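Long-range contacts in anti-sigma-factor antagonist (STAS) domain protein (Moorella thermoacetica, PDB 3ZXN), which probably acts as the STAS-domain protein RsbS of the stressosome, a signalling complex adapted to control secondary messenger signalling: residues 12-18 with 44-50; 3-7 with 29-34; 78-83 with 101-107. The protein carries 1 engineered substitution. All blocks are in the same frame, centred on the assembly; numbering follows the deposited sequence. Where two conformers were deposited one is given.

Contact 1. Residues 12-18 with 44-50; sequences DYWVVAI and KGLVIDI
Strands 13-17 and 45-49 are parallel neighbours in the STAS sheet, joined through helix 25-38 as a beta-alpha-beta unit. Their axes run 9° apart. Trp14 N bonds to Gly45 O at 2.9 Å, and Val47 N returns a bond to Trp14 O. The pattern goes on through Val16 and ends with Ile18 N on Asp49 O at 2.8 Å. At the other end Lys44 N meets Asp12 O at 2.7 Å. There the Tyr13 ring lies against Lys44. Its chi1 of -70° sets CG anti to the carbonyl carbon and brings the ring closer to segment 44-50. Lys44 CB sits over one ring face, 3.7 Å from the ring centroid and 21° off its normal, a CH-pi contact. A water links Tyr13 OH to Lys44 O. With alanine in place of the tyrosine, Lys44 CB would probably lose its aromatic cover and the water one of its partners. On the face of Trp14 and Val16, Trp14 CB touches Leu46 CD1 at 3.6 Å. Just past the strand, Ile18 CD1 reaches Ile48 CG2 at 3.7 Å. The Trp14 face packs on helix 25-38. Tyr13 and Asp49 face helix 107-118, while strand 78-81 flanks strand 45-49.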
loop_
_atom_site.group_PDB
_atom_site.type_symbol
_atom_site.label_atom_id
_atom_site.label_comp_id
_atom_site.label_asym_id
_atom_site.label_seq_id
_atom_site.Cartn_x
_atom_site.Cartn_y
_atom_site.Cartn_z
ATOM N N ASP A 12 -15.973 0.520 1.599
ATOM C CA ASP A 12 -15.269 1.131 2.743
ATOM C C ASP A 12 -13.781 0.801 2.855
ATOM O O ASP A 12 -13.144 1.164 3.849
ATOM C CB ASP A 12 -15.947 0.802 4.075
ATOM C CG ASP A 12 -17.283 1.493 4.234
ATOM O OD1 ASP A 12 -17.424 2.641 3.756
ATOM O OD2 ASP A 12 -18.191 0.880 4.836
ATOM N N TYR A 13 -13.237 0.109 1.857
ATOM C CA TYR A 13 -11.794 -0.137 1.787
ATOM C C TYR A 13 -11.138 0.820 0.799
ATOM O O TYR A 13 -11.638 1.023 -0.311
ATOM C CB TYR A 13 -11.504 -1.587 1.381
ATOM C CG TYR A 13 -11.861 -2.587 2.452
ATOM C CD1 TYR A 13 -10.949 -2.917 3.440
ATOM C CD2 TYR A 13 -13.115 -3.193 2.482
ATOM C CE1 TYR A 13 -11.264 -3.826 4.430
ATOM C CE2 TYR A 13 -13.446 -4.109 3.477
ATOM C CZ TYR A 13 -12.511 -4.417 4.448
ATOM O OH TYR A 13 -12.806 -5.319 5.446
ATOM N N TRP A 14 -10.023 1.424 1.215
ATOM C CA TRP A 14 -9.228 2.243 0.327
ATOM C C TRP A 14 -8.479 1.309 -0.592
ATOM O O TRP A 14 -7.930 0.308 -0.134
ATOM C CB TRP A 14 -8.191 3.060 1.144
ATOM C CG TRP A 14 -8.819 3.966 2.178
ATOM C CD1 TRP A 14 -8.850 3.777 3.539
ATOM C CD2 TRP A 14 -9.504 5.193 1.929
ATOM N NE1 TRP A 14 -9.510 4.824 4.150
ATOM C CE2 TRP A 14 -9.917 5.708 3.184
ATOM C CE3 TRP A 14 -9.795 5.919 0.769
ATOM C CZ2 TRP A 14 -10.611 6.907 3.306
ATOM C CZ3 TRP A 14 -10.493 7.113 0.895
ATOM C CH2 TRP A 14 -10.890 7.594 2.155
ATOM N N VAL A 15 -8.463 1.638 -1.884
ATOM C CA VAL A 15 -7.760 0.855 -2.892
ATOM C C VAL A 15 -6.912 1.768 -3.778
ATOM O O VAL A 15 -7.406 2.768 -4.323
ATOM C CB VAL A 15 -8.747 0.065 -3.819
ATOM C CG1 VAL A 15 -7.982 -0.555 -4.960
ATOM C CG2 VAL A 15 -9.521 -0.990 -3.032
ATOM N N VAL A 16 -5.633 1.428 -3.907
ATOM C CA VAL A 16 -4.684 2.229 -4.665
ATOM C C VAL A 16 -3.799 1.321 -5.514
ATOM O O VAL A 16 -3.314 0.301 -5.033
ATOM C CB VAL A 16 -3.736 3.034 -3.715
ATOM C CG1 VAL A 16 -2.633 3.727 -4.509
ATOM C CG2 VAL A 16 -4.525 4.039 -2.889
ATOM N N ALA A 17 -3.582 1.691 -6.771
ATOM C CA ALA A 17 -2.573 1.011 -7.575
ATOM C C ALA A 17 -1.532 2.017 -8.027
ATOM O O ALA A 17 -1.854 3.018 -8.661
ATOM C CB ALA A 17 -3.198 0.298 -8.782
ATOM N N ILE A 18 -0.282 1.741 -7.693
ATOM C CA ILE A 18 0.810 2.645 -8.036
ATOM C C ILE A 18 1.406 2.260 -9.384
ATOM O O ILE A 18 1.873 1.136 -9.566
ATOM C CB ILE A 18 1.894 2.634 -6.956
ATOM C CG1 ILE A 18 1.336 3.179 -5.638
ATOM C CG2 ILE A 18 3.092 3.476 -7.390
ATOM C CD1 ILE A 18 2.277 3.009 -4.463
ATOM N N LYS A 44 -12.273 0.763 6.410
ATOM C CA LYS A 44 -12.065 -0.534 7.044
ATOM C C LYS A 44 -10.657 -1.052 6.804
ATOM O O LYS A 44 -10.223 -2.019 7.433
ATOM C CB LYS A 44 -13.079 -1.572 6.530
ATOM C CG LYS A 44 -14.519 -1.311 6.962
ATOM C CD LYS A 44 -15.468 -2.376 6.365
ATOM C CE LYS A 44 -16.895 -2.181 6.854
ATOM N NZ LYS A 44 -17.783 -3.303 6.414
ATOM N N GLY A 45 -9.945 -0.426 5.876
ATOM C CA GLY A 45 -8.625 -0.924 5.531
ATOM C C GLY A 45 -8.079 -0.308 4.263
ATOM O O GLY A 45 -8.754 0.474 3.604
ATOM N N LEU A 46 -6.853 -0.689 3.924
ATOM C CA LEU A 46 -6.138 -0.085 2.830
ATOM C C LEU A 46 -5.402 -1.171 2.043
ATOM O O LEU A 46 -4.692 -1.993 2.620
ATOM C CB LEU A 46 -5.130 0.952 3.382
ATOM C CG LEU A 46 -4.074 1.497 2.424
ATOM C CD1 LEU A 46 -4.739 2.195 1.271
ATOM C CD2 LEU A 46 -3.121 2.468 3.151
ATOM N N VAL A 47 -5.586 -1.163 0.728
ATOM C CA VAL A 47 -4.865 -2.070 -0.171
ATOM C C VAL A 47 -4.063 -1.251 -1.163
ATOM O O VAL A 47 -4.609 -0.372 -1.833
ATOM C CB VAL A 47 -5.820 -2.970 -1.005
ATOM C CG1 VAL A 47 -5.003 -4.015 -1.783
ATOM C CG2 VAL A 47 -6.861 -3.626 -0.119
ATOM N N ILE A 48 -2.764 -1.523 -1.257
ATOM C CA ILE A 48 -1.945 -0.816 -2.229
ATOM C C ILE A 48 -1.231 -1.818 -3.124
ATOM O O ILE A 48 -0.524 -2.686 -2.630
ATOM C CB ILE A 48 -0.869 0.064 -1.565
ATOM C CG1 ILE A 48 -1.517 1.161 -0.710
ATOM C CG2 ILE A 48 0.019 0.661 -2.650
ATOM C CD1 ILE A 48 -0.453 2.096 -0.004
ATOM N N ASP A 49 -1.411 -1.683 -4.436
ATOM C CA ASP A 49 -0.801 -2.615 -5.384
ATOM C C ASP A 49 0.357 -1.951 -6.110
ATOM O O ASP A 49 0.223 -0.840 -6.616
ATOM C CB ASP A 49 -1.824 -3.132 -6.409
ATOM C CG ASP A 49 -1.222 -4.152 -7.365
ATOM O OD1 ASP A 49 -0.568 -3.739 -8.347
ATOM O OD2 ASP A 49 -1.404 -5.361 -7.127
ATOM N N ILE A 50 1.476 -2.658 -6.192
ATOM C CA ILE A 50 2.655 -2.126 -6.870
ATOM C C ILE A 50 3.133 -2.957 -8.061
ATOM O O ILE A 50 4.279 -2.821 -8.482
ATOM C CB ILE A 50 3.825 -1.935 -5.865
ATOM C CG1 ILE A 50 4.182 -3.271 -5.187
ATOM C CG2 ILE A 50 3.426 -0.914 -4.830
ATOM C CD1 ILE A 50 5.520 -3.252 -4.386
HETATM O O HOH W 1 -10.910 -4.919 7.960
HETATM O O HOH W 2 0.378 -1.353 -9.890
#

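Contact 2. Residues 3-7 with 29-34; sequences SRVPI and QFKEEL
The Phe30 ring is met by Val5 CG1, which approaches obliquely and comes to 3.7 Å from Phe30 CD1. A water lies at the edge of the same ring, in its plane. The other flat group is the Glu33 carboxylate. Ser3 OG gives it a hydrogen bond, 3.0 Å to Glu33 OE2, and comes from above the carboxylate plane, 40° out of it. The water at the Phe30 edge donates to Val5 O at 2.9 Å. Its contact with Glu33 OE1 is suspiciously short and doubtful. The bond from Ser3 OG should limit the rotation of the carboxylate, with the water link as only a possible addition. Glu33 reaches this far because its chain is fully extended, with CG anti to the backbone N (chi1 179°). The aliphatic part of the chain is used as well. Ile7 slides past it in the opposite direction, with Ile7 CD1 3.6 Å from Glu33 CG. Ile7 CD1 also rests on the helix backbone, 3.7 Å from Leu34 CA. The side chains of Val5 and Ile7 thus make apolar contacts with the helix, and that of Ser3 a polar one. Phe30 and Leu34 stand one turn apart, and Leu34 N bonds to Phe30 O within the helix. Both also touch Val16 of strand 13-17, and Leu34 goes on to Leu46 and Ile48. Here the N-terminal segment leading into edge strand 7-10 packs along helix 25-38. That helix lies on one face of the mixed sheet, as in the alpha/beta fold of STAS domains.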
loop_
_atom_site.group_PDB
_atom_site.type_symbol
_atom_site.label_atom_id
_atom_site.label_comp_id
_atom_site.label_asym_id
_atom_site.label_seq_id
_atom_site.Cartn_x
_atom_site.Cartn_y
_atom_site.Cartn_z
ATOM N N SER A 3 -3.996 15.318 -7.549
ATOM C CA SER A 3 -4.685 14.039 -7.701
ATOM C C SER A 3 -4.317 13.349 -9.014
ATOM O O SER A 3 -5.126 13.304 -9.943
ATOM C CB SER A 3 -6.207 14.229 -7.627
ATOM O OG SER A 3 -6.635 14.596 -6.325
ATOM N N ARG A 4 -3.100 12.818 -9.091
ATOM C CA ARG A 4 -2.682 12.050 -10.263
ATOM C C ARG A 4 -2.956 10.563 -10.036
ATOM O O ARG A 4 -3.685 9.935 -10.808
ATOM C CB ARG A 4 -1.201 12.284 -10.569
ATOM C CG ARG A 4 -0.721 11.678 -11.886
ATOM C CD ARG A 4 0.808 11.716 -11.971
ATOM N NE ARG A 4 1.316 11.342 -13.292
ATOM C CZ ARG A 4 2.592 11.066 -13.555
ATOM N NH1 ARG A 4 3.500 11.112 -12.590
ATOM N NH2 ARG A 4 2.964 10.736 -14.786
ATOM N N VAL A 5 -2.368 10.013 -8.975
ATOM C CA VAL A 5 -2.631 8.635 -8.563
ATOM C C VAL A 5 -4.015 8.527 -7.923
ATOM O O VAL A 5 -4.243 9.046 -6.826
ATOM C CB VAL A 5 -1.570 8.126 -7.562
ATOM C CG1 VAL A 5 -1.873 6.691 -7.133
ATOM C CG2 VAL A 5 -0.179 8.231 -8.164
ATOM N N PRO A 6 -4.953 7.858 -8.615
ATOM C CA PRO A 6 -6.313 7.729 -8.096
ATOM C C PRO A 6 -6.347 6.949 -6.789
ATOM O O PRO A 6 -5.681 5.925 -6.627
ATOM C CB PRO A 6 -7.034 6.932 -9.197
ATOM C CG PRO A 6 -6.243 7.203 -10.435
ATOM C CD PRO A 6 -4.821 7.275 -9.962
ATOM N N ILE A 7 -7.146 7.438 -5.859
ATOM C CA ILE A 7 -7.372 6.737 -4.615
ATOM C C ILE A 7 -8.833 6.345 -4.581
ATOM O O ILE A 7 -9.703 7.207 -4.448
ATOM C CB ILE A 7 -7.047 7.642 -3.413
ATOM C CG1 ILE A 7 -5.569 8.070 -3.465
ATOM C CG2 ILE A 7 -7.412 6.932 -2.103
ATOM C CD1 ILE A 7 -5.184 9.159 -2.463
ATOM N N GLN A 29 3.591 13.550 -3.528
ATOM C CA GLN A 29 2.242 14.076 -3.676
ATOM C C GLN A 29 1.204 13.001 -3.377
ATOM O O GLN A 29 0.182 13.270 -2.741
ATOM C CB GLN A 29 2.048 14.608 -5.094
ATOM C CG GLN A 29 0.618 14.966 -5.450
ATOM C CD GLN A 29 0.494 15.447 -6.886
ATOM O OE1 GLN A 29 1.399 16.102 -7.411
ATOM N NE2 GLN A 29 -0.620 15.114 -7.534
ATOM N N PHE A 30 1.471 11.783 -3.839
ATOM C CA PHE A 30 0.559 10.677 -3.608
ATOM C C PHE A 30 0.484 10.305 -2.129
ATOM O O PHE A 30 -0.604 10.174 -1.580
ATOM C CB PHE A 30 0.949 9.450 -4.436
ATOM C CG PHE A 30 0.500 8.163 -3.826
ATOM C CD1 PHE A 30 -0.850 7.852 -3.752
ATOM C CD2 PHE A 30 1.419 7.275 -3.293
ATOM C CE1 PHE A 30 -1.267 6.673 -3.174
ATOM C CE2 PHE A 30 0.999 6.083 -2.715
ATOM C CZ PHE A 30 -0.347 5.789 -2.659
ATOM N N LYS A 31 1.642 10.139 -1.493
ATOM C CA LYS A 31 1.706 9.794 -0.074
ATOM C C LYS A 31 0.934 10.809 0.765
ATOM O O LYS A 31 0.164 10.442 1.655
ATOM C CB LYS A 31 3.157 9.719 0.397
ATOM C CG LYS A 31 3.320 9.177 1.807
ATOM C CD LYS A 31 4.684 9.510 2.341
ATOM C CE LYS A 31 4.884 11.021 2.414
ATOM N NZ LYS A 31 6.164 11.351 3.091
ATOM N N GLU A 32 1.124 12.086 0.458
ATOM C CA GLU A 32 0.445 13.153 1.182
ATOM C C GLU A 32 -1.069 13.082 1.041
ATOM O O GLU A 32 -1.794 13.198 2.028
ATOM C CB GLU A 32 0.961 14.525 0.732
ATOM C CG GLU A 32 2.379 14.812 1.206
ATOM C CD GLU A 32 2.936 16.118 0.661
ATOM O OE1 GLU A 32 2.343 16.677 -0.290
ATOM O OE2 GLU A 32 3.974 16.581 1.184
ATOM N N GLU A 33 -1.550 12.892 -0.183
ATOM C CA GLU A 33 -2.988 12.789 -0.407
ATOM C C GLU A 33 -3.570 11.536 0.252
ATOM O O GLU A 33 -4.670 11.574 0.825
ATOM C CB GLU A 33 -3.318 12.815 -1.906
ATOM C CG GLU A 33 -4.813 12.682 -2.200
ATOM C CD GLU A 33 -5.156 12.679 -3.690
ATOM O OE1 GLU A 33 -4.226 12.649 -4.530
ATOM O OE2 GLU A 33 -6.365 12.699 -4.015
ATOM N N LEU A 34 -2.849 10.421 0.159
ATOM C CA LEU A 34 -3.331 9.176 0.755
ATOM C C LEU A 34 -3.476 9.363 2.261
ATOM O O LEU A 34 -4.514 9.055 2.847
ATOM C CB LEU A 34 -2.380 8.010 0.458
ATOM C CG LEU A 34 -2.822 6.663 1.059
ATOM C CD1 LEU A 34 -4.118 6.151 0.408
ATOM C CD2 LEU A 34 -1.724 5.613 0.948
HETATM O O HOH W 3 -2.603 10.908 -5.382
#

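Contact 3. Residues 78-83 with 101-107; sequences FVLTGI and MATALNL
Met101 reaches Phe78 through two torsions. Its chi1 of 75° places CG between the backbone N and the carbonyl carbon, and its chi3 of -71° bends the end of the chain. The contact closes the beta-alpha-beta unit of strand 78-81, helix 85-93 and strand 102-104. Met101 CE comes obliquely to the Phe78 ring, at a close 3.3 Å from Phe78 CE2. Met101 CE also touches Leu80 CB at 3.9 Å. Phe78 in turn reaches back to Leu46 and Ile48 of strand 45-49. The two strands are parallel neighbours, though their axes diverge by 37°, and 102-104 is one of the two outermost strands of the sheet within the chain. The direct backbone bonds lie in the middle and at the far end. Leu80 N donates to Ala102 O at 3.1 Å, and Ala104 N donates to Leu80 O at 3.0 Å. Gly82 N then turns to Ala104 O at 3.3 Å, with a weak second bond to Leu105 O. Thr81 and Ala104 lie on one face of the sheet, where Thr81 CG2 meets Ala104 CB at 3.8 Å. The hydroxyl of Thr81 does not serve this pair: OG1 is hydrogen-bonded to Asp49 OD2. Ile83 CD1 packs on Thr103 CG2, the two side chains crossing at about a right angle. Past the strand, Asn106 is the N-cap of helix 107-118, with OD1 on Lys109 N. Waters bridge the two segments at both ends. One donates to Phe78 O at 2.7 Å and accepts from Ala102 N. The other accepts from Ile83 N at 2.8 Å and donates to Ala104 O.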
loop_
_atom_site.group_PDB
_atom_site.type_symbol
_atom_site.label_atom_id
_atom_site.label_comp_id
_atom_site.label_asym_id
_atom_site.label_seq_id
_atom_site.Cartn_x
_atom_site.Cartn_y
_atom_site.Cartn_z
ATOM N N PHE A 78 -3.773 -3.060 6.631
ATOM C CA PHE A 78 -3.058 -2.658 5.429
ATOM C C PHE A 78 -2.473 -3.883 4.741
ATOM O O PHE A 78 -1.820 -4.684 5.390
ATOM C CB PHE A 78 -1.919 -1.687 5.820
ATOM C CG PHE A 78 -0.964 -1.369 4.702
ATOM C CD1 PHE A 78 -1.421 -0.889 3.487
ATOM C CD2 PHE A 78 0.404 -1.508 4.878
ATOM C CE1 PHE A 78 -0.529 -0.582 2.456
ATOM C CE2 PHE A 78 1.291 -1.187 3.855
ATOM C CZ PHE A 78 0.823 -0.731 2.645
ATOM N N VAL A 79 -2.722 -4.029 3.438
ATOM C CA VAL A 79 -2.113 -5.107 2.668
ATOM C C VAL A 79 -1.429 -4.550 1.415
ATOM O O VAL A 79 -1.969 -3.689 0.724
ATOM C CB VAL A 79 -3.139 -6.243 2.328
ATOM C CG1 VAL A 79 -4.268 -5.716 1.477
ATOM C CG2 VAL A 79 -2.449 -7.439 1.655
ATOM N N LEU A 80 -0.212 -5.032 1.160
ATOM C CA LEU A 80 0.576 -4.626 0.003
ATOM C C LEU A 80 0.518 -5.779 -0.994
ATOM O O LEU A 80 0.703 -6.928 -0.598
ATOM C CB LEU A 80 2.035 -4.382 0.413
ATOM C CG LEU A 80 2.993 -3.856 -0.658
ATOM C CD1 LEU A 80 2.607 -2.434 -1.079
ATOM C CD2 LEU A 80 4.447 -3.904 -0.172
ATOM N N THR A 81 0.235 -5.473 -2.260
ATOM C CA THR A 81 -0.021 -6.514 -3.255
ATOM C C THR A 81 0.780 -6.318 -4.545
ATOM O O THR A 81 1.255 -5.213 -4.833
ATOM C CB THR A 81 -1.555 -6.635 -3.609
ATOM O OG1 THR A 81 -1.988 -5.494 -4.354
ATOM C CG2 THR A 81 -2.419 -6.761 -2.354
ATOM N N GLY A 82 0.921 -7.404 -5.315
ATOM C CA GLY A 82 1.590 -7.370 -6.611
ATOM C C GLY A 82 3.107 -7.259 -6.510
ATOM O O GLY A 82 3.714 -6.441 -7.191
ATOM N N ILE A 83 3.710 -8.083 -5.656
ATOM C CA ILE A 83 5.143 -8.029 -5.365
ATOM C C ILE A 83 5.894 -9.229 -5.960
ATOM O O ILE A 83 5.869 -10.335 -5.408
ATOM C CB ILE A 83 5.405 -8.053 -3.855
ATOM C CG1 ILE A 83 4.598 -6.955 -3.150
ATOM C CG2 ILE A 83 6.906 -7.923 -3.574
ATOM C CD1 ILE A 83 4.568 -7.107 -1.644
ATOM N N MET A 101 4.314 -8.322 7.604
ATOM C CA MET A 101 3.155 -7.544 7.180
ATOM C C MET A 101 2.248 -8.350 6.252
ATOM O O MET A 101 2.668 -9.366 5.701
ATOM C CB MET A 101 3.574 -6.228 6.532
ATOM C CG MET A 101 4.128 -6.353 5.142
ATOM S SD MET A 101 4.579 -4.735 4.460
ATOM C CE MET A 101 2.989 -3.990 4.180
ATOM N N ALA A 102 1.010 -7.894 6.106
ATOM C CA ALA A 102 0.057 -8.559 5.223
ATOM C C ALA A 102 0.394 -8.234 3.769
ATOM O O ALA A 102 0.449 -7.069 3.375
ATOM C CB ALA A 102 -1.360 -8.128 5.556
ATOM N N THR A 103 0.657 -9.265 2.972
ATOM C CA THR A 103 0.846 -9.067 1.546
ATOM C C THR A 103 -0.095 -10.039 0.798
ATOM O O THR A 103 -0.481 -11.068 1.343
ATOM C CB THR A 103 2.324 -9.259 1.094
ATOM O OG1 THR A 103 2.754 -10.600 1.354
ATOM C CG2 THR A 103 3.292 -8.262 1.813
ATOM N N ALA A 104 -0.478 -9.681 -0.421
ATOM C CA ALA A 104 -1.317 -10.557 -1.249
ATOM C C ALA A 104 -0.914 -10.465 -2.726
ATOM O O ALA A 104 -0.145 -9.591 -3.127
ATOM C CB ALA A 104 -2.810 -10.279 -1.038
ATOM N N LEU A 105 -1.398 -11.401 -3.533
ATOM C CA LEU A 105 -0.923 -11.519 -4.903
ATOM C C LEU A 105 -1.418 -10.373 -5.780
ATOM O O LEU A 105 -0.713 -9.894 -6.648
ATOM C CB LEU A 105 -1.398 -12.864 -5.507
ATOM C CG LEU A 105 -0.954 -13.118 -6.949
ATOM C CD1 LEU A 105 0.572 -13.079 -7.044
ATOM C CD2 LEU A 105 -1.532 -14.461 -7.496
ATOM N N ASN A 106 -2.655 -9.956 -5.548
ATOM C CA ASN A 106 -3.295 -8.951 -6.374
ATOM C C ASN A 106 -4.380 -8.262 -5.569
ATOM O O ASN A 106 -4.579 -8.571 -4.392
ATOM C CB ASN A 106 -3.890 -9.593 -7.630
ATOM C CG ASN A 106 -4.866 -10.693 -7.307
ATOM O OD1 ASN A 106 -5.734 -10.539 -6.454
ATOM N ND2 ASN A 106 -4.711 -11.830 -7.972
ATOM N N LEU A 107 -5.096 -7.349 -6.209
ATOM C CA LEU A 107 -6.109 -6.567 -5.509
ATOM C C LEU A 107 -7.251 -7.420 -4.971
ATOM O O LEU A 107 -7.787 -7.132 -3.897
ATOM C CB LEU A 107 -6.667 -5.443 -6.390
ATOM C CG LEU A 107 -5.799 -4.215 -6.657
ATOM C CD1 LEU A 107 -6.672 -3.127 -7.270
ATOM C CD2 LEU A 107 -5.133 -3.717 -5.373
HETATM O O HOH W 4 0.039 -5.358 7.291
HETATM O O HOH W 5 2.472 -10.248 -4.430
#

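In the fold
Contacts 1 and 3 are built into one sheet, and their centres lie about 9 Å apart. Strands 45-49 and 78-81 are neighbours there. Asp49 OD2 and Thr81 OG1, 2.8 Å apart, tie them through side chains, and Ile50 N and Thr81 O, at 2.9 Å, probably through the backbone. Contact 2 lies beside contact 1, where helix 25-38 packs on the sheet, and their centres are about 12 Å apart. Phe30 CE1 is 3.5 Å from Val16 CG1, and Trp14 CE3 is 3.9 Å from Ile7 CG2. The segments of contacts 1 and 2 alternate along the chain. Contacts 2 and 3 do not touch: their centres are about 19 Å apart, on opposite sides of the chain's centre.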